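Side-chain contacts in putative TetR-family transcriptional regulator (Bordetella parapertussis 12822, PDB 3CCY), which probably binds operator DNA through an N-terminal helix-turn-helix domain and regulates transcription: residues T18-A23 and H53-K58; T89-I94 and R188-F193; Y137-L142 and A151-A156. One frame throughout, in Å; residues are numbered along the deposited sequence.

Interaction 1: T18-A23 and H53-K58; sequences TIIERA and HYFDSK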
loop_
_atom_site.group_PDB
_atom_site.type_symbol
_atom_site.label_atom_id
_atom_site.label_comp_id
_atom_site.label_asym_id
_atom_site.label_seq_id
_atom_site.Cartn_x
_atom_site.Cartn_y
_atom_site.Cartn_z
ATOM N N THR A 18 26.295 6.266 -5.958
ATOM C CA THR A 18 26.435 4.814 -5.892
ATOM C C THR A 18 25.969 4.317 -4.523
ATOM O O THR A 18 25.227 3.340 -4.432
ATOM C CB THR A 18 27.885 4.358 -6.160
ATOM O OG1 THR A 18 28.417 5.092 -7.270
ATOM C CG2 THR A 18 27.940 2.859 -6.463
ATOM N N ILE A 19 26.406 5.007 -3.468
ATOM C CA ILE A 19 25.966 4.726 -2.101
ATOM C C ILE A 19 24.442 4.814 -2.032
ATOM O O ILE A 19 23.783 3.858 -1.630
ATOM C CB ILE A 19 26.623 5.693 -1.075
ATOM C CG1 ILE A 19 28.151 5.590 -1.148
ATOM C CG2 ILE A 19 26.131 5.400 0.345
ATOM C CD1 ILE A 19 28.863 6.871 -0.807
ATOM N N ILE A 20 23.904 5.954 -2.459
ATOM C CA ILE A 20 22.465 6.189 -2.520
ATOM C C ILE A 20 21.750 5.107 -3.333
ATOM O O ILE A 20 20.739 4.567 -2.886
ATOM C CB ILE A 20 22.141 7.606 -3.093
ATOM C CG1 ILE A 20 22.598 8.704 -2.125
ATOM C CG2 ILE A 20 20.649 7.754 -3.393
ATOM C CD1 ILE A 20 21.705 8.860 -0.894
ATOM N N GLU A 21 22.293 4.798 -4.515
ATOM C CA GLU A 21 21.741 3.791 -5.428
ATOM C C GLU A 21 21.717 2.409 -4.776
ATOM O O GLU A 21 20.703 1.706 -4.823
ATOM C CB GLU A 21 22.576 3.739 -6.720
ATOM C CG GLU A 21 21.911 3.036 -7.925
ATOM C CD GLU A 21 22.744 3.138 -9.224
ATOM O OE1 GLU A 21 22.141 3.028 -10.324
ATOM O OE2 GLU A 21 23.989 3.329 -9.151
ATOM N N ARG A 22 22.837 2.039 -4.157
ATOM C CA ARG A 22 23.000 0.708 -3.579
ATOM C C ARG A 22 22.197 0.547 -2.275
ATOM O O ARG A 22 21.609 -0.514 -2.032
ATOM C CB ARG A 22 24.493 0.377 -3.393
ATOM C CG ARG A 22 24.899 -0.968 -3.987
ATOM C CD ARG A 22 25.415 -0.850 -5.426
ATOM N NE ARG A 22 26.880 -0.947 -5.488
ATOM C CZ ARG A 22 27.611 -0.891 -6.604
ATOM N NH1 ARG A 22 27.030 -0.733 -7.791
ATOM N NH2 ARG A 22 28.930 -0.990 -6.531
ATOM N N ALA A 23 22.160 1.608 -1.463
ATOM C CA ALA A 23 21.337 1.664 -0.247
ATOM C C ALA A 23 19.842 1.568 -0.546
ATOM O O ALA A 23 19.111 0.838 0.136
ATOM C CB ALA A 23 21.612 2.939 0.516
ATOM N N HIS A 53 32.606 9.879 4.551
ATOM C CA HIS A 53 33.164 10.961 3.736
ATOM C C HIS A 53 32.036 11.721 3.028
ATOM O O HIS A 53 32.201 12.885 2.658
ATOM C CB HIS A 53 34.157 10.387 2.713
ATOM C CG HIS A 53 35.030 11.414 2.055
ATOM N ND1 HIS A 53 36.292 11.733 2.521
ATOM C CD2 HIS A 53 34.838 12.175 0.949
ATOM C CE1 HIS A 53 36.829 12.656 1.742
ATOM N NE2 HIS A 53 35.967 12.939 0.778
ATOM N N TYR A 54 30.889 11.059 2.868
ATOM C CA TYR A 54 29.738 11.641 2.172
ATOM C C TYR A 54 28.498 11.761 3.050
ATOM O O TYR A 54 27.658 12.635 2.816
ATOM C CB TYR A 54 29.412 10.837 0.909
ATOM C CG TYR A 54 30.625 10.511 0.069
ATOM C CD1 TYR A 54 31.140 11.437 -0.844
ATOM C CD2 TYR A 54 31.267 9.282 0.194
ATOM C CE1 TYR A 54 32.262 11.139 -1.614
ATOM C CE2 TYR A 54 32.393 8.976 -0.568
ATOM C CZ TYR A 54 32.884 9.907 -1.467
ATOM O OH TYR A 54 34.000 9.596 -2.217
ATOM N N PHE A 55 28.381 10.886 4.048
ATOM C CA PHE A 55 27.193 10.838 4.913
ATOM C C PHE A 55 27.533 10.677 6.391
ATOM O O PHE A 55 28.442 9.923 6.749
ATOM C CB PHE A 55 26.267 9.694 4.496
ATOM C CG PHE A 55 25.725 9.820 3.100
ATOM C CD1 PHE A 55 26.247 9.045 2.069
ATOM C CD2 PHE A 55 24.678 10.701 2.818
ATOM C CE1 PHE A 55 25.744 9.150 0.771
ATOM C CE2 PHE A 55 24.173 10.816 1.530
ATOM C CZ PHE A 55 24.705 10.039 0.505
ATOM N N ASP A 56 26.775 11.363 7.246
ATOM C CA ASP A 56 27.029 11.336 8.695
ATOM C C ASP A 56 26.361 10.157 9.401
ATOM O O ASP A 56 26.743 9.787 10.509
ATOM C CB ASP A 56 26.568 12.643 9.354
ATOM C CG ASP A 56 27.348 13.859 8.875
ATOM O OD1 ASP A 56 26.738 14.956 8.840
ATOM O OD2 ASP A 56 28.554 13.729 8.541
ATOM N N SER A 57 25.360 9.574 8.759
ATOM C CA SER A 57 24.565 8.536 9.387
ATOM C C SER A 57 23.846 7.700 8.332
ATOM O O SER A 57 23.773 8.078 7.161
ATOM C CB SER A 57 23.557 9.176 10.358
ATOM O OG SER A 57 22.600 8.238 10.836
ATOM N N LYS A 58 23.337 6.554 8.769
ATOM C CA LYS A 58 22.422 5.732 8.003
ATOM C C LYS A 58 21.152 6.547 7.714
ATOM O O LYS A 58 20.586 6.466 6.617
ATOM C CB LYS A 58 22.114 4.474 8.817
ATOM C CG LYS A 58 21.385 3.357 8.103
ATOM C CD LYS A 58 21.082 2.242 9.108
ATOM C CE LYS A 58 19.852 1.448 8.693
ATOM N NZ LYS A 58 19.386 0.440 9.713
#
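Ile-19 and Phe-55 meet because of how their first torsions are set: CG2 of Ile-19 stands anti to its backbone N, with CG1 beside that N (chi1 -58°), and the Phe-55 ring carbon CG lies anti to its own carbonyl carbon (chi1 -62°). The isoleucine is split between two rings. Its CG2 methyl lies 3.8 Å from Phe-55 CE1, while its CD1 methyl, swung outward on the other branch by chi2 (149°), reaches 3.5 Å from Tyr-54 CD2. Ile-19 and Phe-55 run antiparallel alongside one another, whereas Ile-19 lies roughly perpendicular to Tyr-54. The next residue, Ile-20, starts off to one side and bends its end inward, bringing CD1 to 3.5 Å from Phe-55 CZ. Its CG1 is almost as near, 3.6 Å from the same Phe-55 CZ, so the far end of the ring rests against two carbons of one side chain. Both isoleucines reach the Phe-55 ring obliquely.

Helix 15-29 is thus joined to the loop at the end of the predicted helix-turn-helix, which still includes Tyr-54 and Phe-55, leading into helix 58-81, which Ser-57 N-caps by bonding its OG to Glu-59 N. Val-61 of that helix also touches Phe-55, and Ile-40 of helix 37-43 packs on Ile-19, which places the contact in the core of a TetR-type DNA-binding domain, where it meets helix 58-81. No hydrogen bond or charge pair crosses between the two segments. What joins them is apolar packing, largely buried, so the hold depends on the fit of methyls against rings rather than on any directional bond.

Interaction 2: T89-I94 and R188-F193; sequences TRFLQI and RTVQLF
Val-190 projects from helix 182-195 toward Phe-91 and Leu-92 of helix 87-115, a helix-helix packing inside the all-helical C-terminal domain of the TetR fold. The short segments run closer to antiparallel than parallel, at 131°, with their axes 10.1 Å apart at closest approach, and Leu-92 and Val-190 have the nearest CA atoms. Valine and Phe-91 lie alongside one another, pointing opposite ways, bringing both methyls obliquely to the CD2-CE2 bond of the ring: CG2 of Val-190 is 3.9 Å from Phe-91 CE2, and its CG1 is 4.1 Å from Phe-91 CD2. Phe-91 and Phe-193 leave their helices with CG anti to the backbone N (chi1 179° for Phe-91), which carries each ring toward the other helix. Their mutual touch is slight and oblique, Phe-91 CZ to Phe-193 CD2 at 4.4 Å. Phe-163 of helix 153-168 touches both, meeting Phe-91 with inclined planes and Phe-193 edge-to-face.

Helix 182-195 also faces the second subunit. Arg-188 NE forms a salt bridge with Asp-159 OD1 of that subunit, and the Phe-193 ring meets Tyr-197 of the same partner. The helix therefore packs within its own chain while contributing to the dimer interface. Leu-92 approaches from another direction, roughly perpendicular to Val-190, and its CD1 methyl comes to 3.7 Å from Val-190 CG2, the same methyl that touches the ring of Phe-91.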
loop_
_atom_site.group_PDB
_atom_site.type_symbol
_atom_site.label_atom_id
_atom_site.label_comp_id
_atom_site.label_asym_id
_atom_site.label_seq_id
_atom_site.Cartn_x
_atom_site.Cartn_y
_atom_site.Cartn_z
ATOM N N THR A 89 -6.726 16.044 -19.481
ATOM C CA THR A 89 -5.371 15.738 -19.943
ATOM C C THR A 89 -4.342 15.838 -18.817
ATOM O O THR A 89 -3.529 14.928 -18.676
ATOM C CB THR A 89 -4.992 16.641 -21.145
ATOM O OG1 THR A 89 -5.840 16.287 -22.252
ATOM C CG2 THR A 89 -3.515 16.467 -21.566
ATOM N N ARG A 90 -4.369 16.953 -18.057
ATOM C CA ARG A 90 -3.431 17.185 -16.945
ATOM C C ARG A 90 -3.493 16.046 -15.967
ATOM O O ARG A 90 -2.452 15.598 -15.491
ATOM C CB ARG A 90 -3.694 18.518 -16.226
ATOM C CG ARG A 90 -3.168 19.779 -17.004
ATOM C CD ARG A 90 -3.017 21.046 -16.106
ATOM N NE ARG A 90 -4.245 21.309 -15.375
ATOM C CZ ARG A 90 -5.237 22.097 -15.790
ATOM N NH1 ARG A 90 -5.156 22.754 -16.929
ATOM N NH2 ARG A 90 -6.316 22.217 -15.036
ATOM N N PHE A 91 -4.707 15.574 -15.649
ATOM C CA PHE A 91 -4.881 14.496 -14.692
ATOM C C PHE A 91 -4.218 13.215 -15.209
ATOM O O PHE A 91 -3.440 12.589 -14.484
ATOM C CB PHE A 91 -6.357 14.228 -14.324
ATOM C CG PHE A 91 -6.541 13.086 -13.334
ATOM C CD1 PHE A 91 -6.073 13.185 -12.020
ATOM C CD2 PHE A 91 -7.177 11.907 -13.713
ATOM C CE1 PHE A 91 -6.231 12.111 -11.121
ATOM C CE2 PHE A 91 -7.332 10.836 -12.846
ATOM C CZ PHE A 91 -6.852 10.928 -11.527
ATOM N N LEU A 92 -4.524 12.840 -16.453
ATOM C CA LEU A 92 -3.941 11.624 -17.061
ATOM C C LEU A 92 -2.394 11.753 -17.136
ATOM O O LEU A 92 -1.693 10.791 -16.870
ATOM C CB LEU A 92 -4.523 11.381 -18.481
ATOM C CG LEU A 92 -3.848 10.252 -19.273
ATOM C CD1 LEU A 92 -3.951 8.923 -18.538
ATOM C CD2 LEU A 92 -4.356 10.137 -20.742
ATOM N N GLN A 93 -1.891 12.946 -17.470
ATOM C CA GLN A 93 -0.445 13.172 -17.497
ATOM C C GLN A 93 0.219 13.024 -16.116
ATOM O O GLN A 93 1.333 12.499 -15.990
ATOM C CB GLN A 93 -0.096 14.508 -18.175
ATOM C CG GLN A 93 -0.227 14.481 -19.700
ATOM C CD GLN A 93 -0.007 15.848 -20.357
ATOM O OE1 GLN A 93 0.228 15.933 -21.576
ATOM N NE2 GLN A 93 -0.065 16.917 -19.567
ATOM N N ILE A 94 -0.458 13.482 -15.068
ATOM C CA ILE A 94 0.034 13.269 -13.722
ATOM C C ILE A 94 0.116 11.779 -13.388
ATOM O O ILE A 94 1.106 11.317 -12.834
ATOM C CB ILE A 94 -0.879 13.973 -12.646
ATOM C CG1 ILE A 94 -0.726 15.483 -12.727
ATOM C CG2 ILE A 94 -0.615 13.373 -11.219
ATOM C CD1 ILE A 94 -1.836 16.231 -11.936
ATOM N N ARG A 188 -5.441 2.905 -18.197
ATOM C CA ARG A 188 -6.396 2.005 -17.554
ATOM C C ARG A 188 -6.862 2.526 -16.186
ATOM O O ARG A 188 -8.057 2.539 -15.912
ATOM C CB ARG A 188 -5.751 0.645 -17.307
ATOM C CG ARG A 188 -6.779 -0.455 -16.825
ATOM C CD ARG A 188 -7.659 -0.814 -17.973
ATOM N NE ARG A 188 -8.463 -2.020 -17.755
ATOM C CZ ARG A 188 -9.169 -2.597 -18.722
ATOM N NH1 ARG A 188 -9.135 -2.079 -19.943
ATOM N NH2 ARG A 188 -9.903 -3.659 -18.478
ATOM N N THR A 189 -5.911 2.851 -15.312
ATOM C CA THR A 189 -6.188 3.451 -13.985
ATOM C C THR A 189 -7.128 4.683 -14.072
ATOM O O THR A 189 -8.130 4.795 -13.354
ATOM C CB THR A 189 -4.871 3.845 -13.310
ATOM O OG1 THR A 189 -4.072 2.660 -13.173
ATOM C CG2 THR A 189 -5.109 4.492 -11.927
ATOM N N VAL A 190 -6.819 5.579 -14.978
ATOM C CA VAL A 190 -7.674 6.742 -15.204
ATOM C C VAL A 190 -9.051 6.425 -15.784
ATOM O O VAL A 190 -10.054 6.976 -15.305
ATOM C CB VAL A 190 -6.941 7.774 -16.094
ATOM C CG1 VAL A 190 -7.861 8.943 -16.475
ATOM C CG2 VAL A 190 -5.718 8.304 -15.350
ATOM N N GLN A 191 -9.115 5.577 -16.820
ATOM C CA GLN A 191 -10.425 5.164 -17.370
ATOM C C GLN A 191 -11.306 4.553 -16.234
ATOM O O GLN A 191 -12.486 4.878 -16.102
ATOM C CB GLN A 191 -10.245 4.128 -18.543
ATOM C CG GLN A 191 -9.579 4.730 -19.839
ATOM C CD GLN A 191 -8.921 3.646 -20.776
ATOM O OE1 GLN A 191 -9.101 2.408 -20.583
ATOM N NE2 GLN A 191 -8.132 4.122 -21.777
ATOM N N LEU A 192 -10.727 3.636 -15.453
ATOM C CA LEU A 192 -11.455 2.973 -14.372
ATOM C C LEU A 192 -11.919 3.994 -13.326
ATOM O O LEU A 192 -13.124 4.028 -12.966
ATOM C CB LEU A 192 -10.571 1.907 -13.699
ATOM C CG LEU A 192 -10.249 0.600 -14.443
ATOM C CD1 LEU A 192 -8.991 -0.053 -13.824
ATOM C CD2 LEU A 192 -11.423 -0.380 -14.348
ATOM N N PHE A 193 -10.976 4.791 -12.822
ATOM C CA PHE A 193 -11.269 5.760 -11.738
ATOM C C PHE A 193 -12.298 6.812 -12.187
ATOM O O PHE A 193 -13.244 7.063 -11.478
ATOM C CB PHE A 193 -10.006 6.471 -11.195
ATOM C CG PHE A 193 -10.302 7.335 -9.969
ATOM C CD1 PHE A 193 -10.552 6.743 -8.739
ATOM C CD2 PHE A 193 -10.392 8.713 -10.074
ATOM C CE1 PHE A 193 -10.869 7.519 -7.605
ATOM C CE2 PHE A 193 -10.708 9.485 -8.947
ATOM C CZ PHE A 193 -10.945 8.873 -7.728
#

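Interaction 3: Y137-L142 and A151-A156; sequences YVRDAL and ANRTLA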
loop_
_atom_site.group_PDB
_atom_site.type_symbol
_atom_site.label_atom_id
_atom_site.label_comp_id
_atom_site.label_asym_id
_atom_site.label_seq_id
_atom_site.Cartn_x
_atom_site.Cartn_y
_atom_site.Cartn_z
ATOM N N TYR A 137 -1.777 18.381 -5.177
ATOM C CA TYR A 137 -1.796 18.526 -6.627
ATOM C C TYR A 137 -2.849 17.596 -7.254
ATOM O O TYR A 137 -3.575 17.993 -8.157
ATOM C CB TYR A 137 -0.423 18.237 -7.247
ATOM C CG TYR A 137 0.608 19.329 -7.060
ATOM C CD1 TYR A 137 0.236 20.659 -7.038
ATOM C CD2 TYR A 137 1.983 19.025 -6.957
ATOM C CE1 TYR A 137 1.169 21.677 -6.890
ATOM C CE2 TYR A 137 2.956 20.064 -6.812
ATOM C CZ TYR A 137 2.520 21.376 -6.775
ATOM O OH TYR A 137 3.396 22.433 -6.605
ATOM N N VAL A 138 -2.907 16.352 -6.788
ATOM C CA VAL A 138 -3.815 15.366 -7.364
ATOM C C VAL A 138 -5.272 15.702 -6.970
ATOM O O VAL A 138 -6.177 15.637 -7.805
ATOM C CB VAL A 138 -3.462 13.944 -6.877
ATOM C CG1 VAL A 138 -4.587 12.922 -7.301
ATOM C CG2 VAL A 138 -2.072 13.543 -7.472
ATOM N N ARG A 139 -5.467 16.041 -5.704
ATOM C CA ARG A 139 -6.796 16.396 -5.201
ATOM C C ARG A 139 -7.371 17.545 -6.002
ATOM O O ARG A 139 -8.522 17.464 -6.466
ATOM C CB ARG A 139 -6.763 16.797 -3.736
ATOM C CG ARG A 139 -8.179 17.023 -3.145
ATOM C CD ARG A 139 -8.165 18.032 -2.006
ATOM N NE ARG A 139 -8.250 19.413 -2.487
ATOM C CZ ARG A 139 -9.201 20.277 -2.149
ATOM N NH1 ARG A 139 -10.179 19.934 -1.304
ATOM N NH2 ARG A 139 -9.176 21.491 -2.661
ATOM N N ASP A 140 -6.573 18.598 -6.144
ATOM C CA ASP A 140 -6.988 19.802 -6.843
ATOM C C ASP A 140 -7.262 19.478 -8.316
ATOM O O ASP A 140 -8.209 20.008 -8.884
ATOM C CB ASP A 140 -5.958 20.915 -6.712
ATOM C CG ASP A 140 -5.860 21.488 -5.288
ATOM O OD1 ASP A 140 -6.614 21.073 -4.396
ATOM O OD2 ASP A 140 -5.012 22.391 -5.072
ATOM N N ALA A 141 -6.469 18.596 -8.926
ATOM C CA ALA A 141 -6.688 18.267 -10.351
ATOM C C ALA A 141 -7.992 17.487 -10.551
ATOM O O ALA A 141 -8.671 17.669 -11.569
ATOM C CB ALA A 141 -5.504 17.469 -10.920
ATOM N N LEU A 142 -8.322 16.610 -9.597
ATOM C CA LEU A 142 -9.616 15.905 -9.584
ATOM C C LEU A 142 -10.809 16.870 -9.437
ATOM O O LEU A 142 -11.804 16.756 -10.167
ATOM C CB LEU A 142 -9.662 14.847 -8.456
ATOM C CG LEU A 142 -8.893 13.536 -8.695
ATOM C CD1 LEU A 142 -8.989 12.657 -7.478
ATOM C CD2 LEU A 142 -9.516 12.819 -9.894
ATOM N N ALA A 151 -17.101 21.487 -2.609
ATOM C CA ALA A 151 -17.783 21.911 -1.378
ATOM C C ALA A 151 -17.602 20.913 -0.239
ATOM O O ALA A 151 -17.590 21.300 0.929
ATOM C CB ALA A 151 -19.281 22.146 -1.648
ATOM N N ASN A 152 -17.452 19.625 -0.574
ATOM C CA ASN A 152 -17.295 18.599 0.453
ATOM C C ASN A 152 -15.841 18.162 0.580
ATOM O O ASN A 152 -15.390 17.240 -0.124
ATOM C CB ASN A 152 -18.196 17.396 0.179
ATOM C CG ASN A 152 -18.259 16.421 1.363
ATOM O OD1 ASN A 152 -17.341 16.331 2.191
ATOM N ND2 ASN A 152 -19.373 15.709 1.459
ATOM N N ARG A 153 -15.115 18.815 1.485
ATOM C CA ARG A 153 -13.695 18.542 1.629
ATOM C C ARG A 153 -13.389 17.172 2.218
ATOM O O ARG A 153 -12.394 16.571 1.883
ATOM C CB ARG A 153 -13.018 19.659 2.415
ATOM C CG ARG A 153 -12.806 20.900 1.530
ATOM C CD ARG A 153 -12.329 22.142 2.294
ATOM N NE ARG A 153 -12.102 23.184 1.301
ATOM C CZ ARG A 153 -10.960 23.376 0.640
ATOM N NH1 ARG A 153 -9.868 22.656 0.900
ATOM N NH2 ARG A 153 -10.911 24.326 -0.262
ATOM N N THR A 154 -14.271 16.671 3.074
ATOM C CA THR A 154 -14.101 15.348 3.666
ATOM C C THR A 154 -14.034 14.274 2.607
ATOM O O THR A 154 -13.089 13.500 2.574
ATOM C CB THR A 154 -15.224 15.044 4.666
ATOM O OG1 THR A 154 -15.224 16.056 5.674
ATOM C CG2 THR A 154 -14.989 13.699 5.349
ATOM N N LEU A 155 -15.040 14.243 1.738
ATOM C CA LEU A 155 -15.125 13.261 0.691
ATOM C C LEU A 155 -14.120 13.519 -0.418
ATOM O O LEU A 155 -13.662 12.576 -1.032
ATOM C CB LEU A 155 -16.565 13.165 0.152
ATOM C CG LEU A 155 -17.675 12.689 1.123
ATOM C CD1 LEU A 155 -18.990 12.376 0.385
ATOM C CD2 LEU A 155 -17.205 11.421 1.846
ATOM N N ALA A 156 -13.761 14.786 -0.670
ATOM C CA ALA A 156 -12.640 15.074 -1.598
ATOM C C ALA A 156 -11.311 14.401 -1.173
ATOM O O ALA A 156 -10.600 13.823 -2.014
ATOM C CB ALA A 156 -12.455 16.578 -1.795
HETATM O O HOH W 1 -10.236 18.007 0.846
#
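Asp-140 OD1 is gripped by two nitrogens of its chain neighbour Arg-139, whose guanidinium meets Arg-153 on the other segment. Arg-139 NE lies 3.0 Å from Asp-140 OD1 in a salt bridge, and Arg-139 NH2 gives the same oxygen a second bond of 3.1 Å. OD1 sits at the edge of the guanidinium, almost exactly in its plane, so this side-on grip by a neighbour in the chain helps fix the rotation of the group. A bend at chi3 (85°) in an otherwise extended chain turns it there.

Held this way, the Arg-139 guanidinium stacks on that of Arg-153, with the planes 26° apart and the centres 4.5 Å apart. Arg-139 NH1 lies over one face of Arg-153, 3.5 Å from its NH1. Two like charges this close should repel, and the carboxylate of Asp-140 probably offsets part of that cost. A water adds a polar link: it accepts from Arg-139 NH1 at 2.9 Å and donates to Arg-153 O at 2.8 Å. The Ala-156 methyl CB comes obliquely to 4.1 Å from Arg-139 NH1. Arg-153 opens the helix that Asn-152 N-caps, its OD1 accepting from Leu-155 N at 3.1 Å.

Both arginines also touch crystal neighbours, and Arg-139 has a second deposited conformer, so their pose may owe something to the lattice. The contact bridges helix 122-145 to the start of helix 153-168; deeper along the same pair, Val-138 packs on Phe-163 and Phe-164, and it also touches Phe-98 of helix 87-115.

Interaction 1 belongs to the predicted DNA-binding end of the chain, and interactions 2 and 3 to the C-terminal domain on the opposite side of the chain's centre. The centre of interaction 1 is 36 Å from that of interaction 2 and 38 Å from that of interaction 3, with nearest atoms about 22 Å away in both cases. Interactions 2 and 3 have centres 15 Å apart and touch directly. Leu-142 CD2 lies 3.6 Å from Phe-91 CE1 and 3.7 Å from Phe-193 CE2, packing against both rings. Along the chain, interaction 3 is nested inside the loop closed by interaction 2, and both also reach the second subunit.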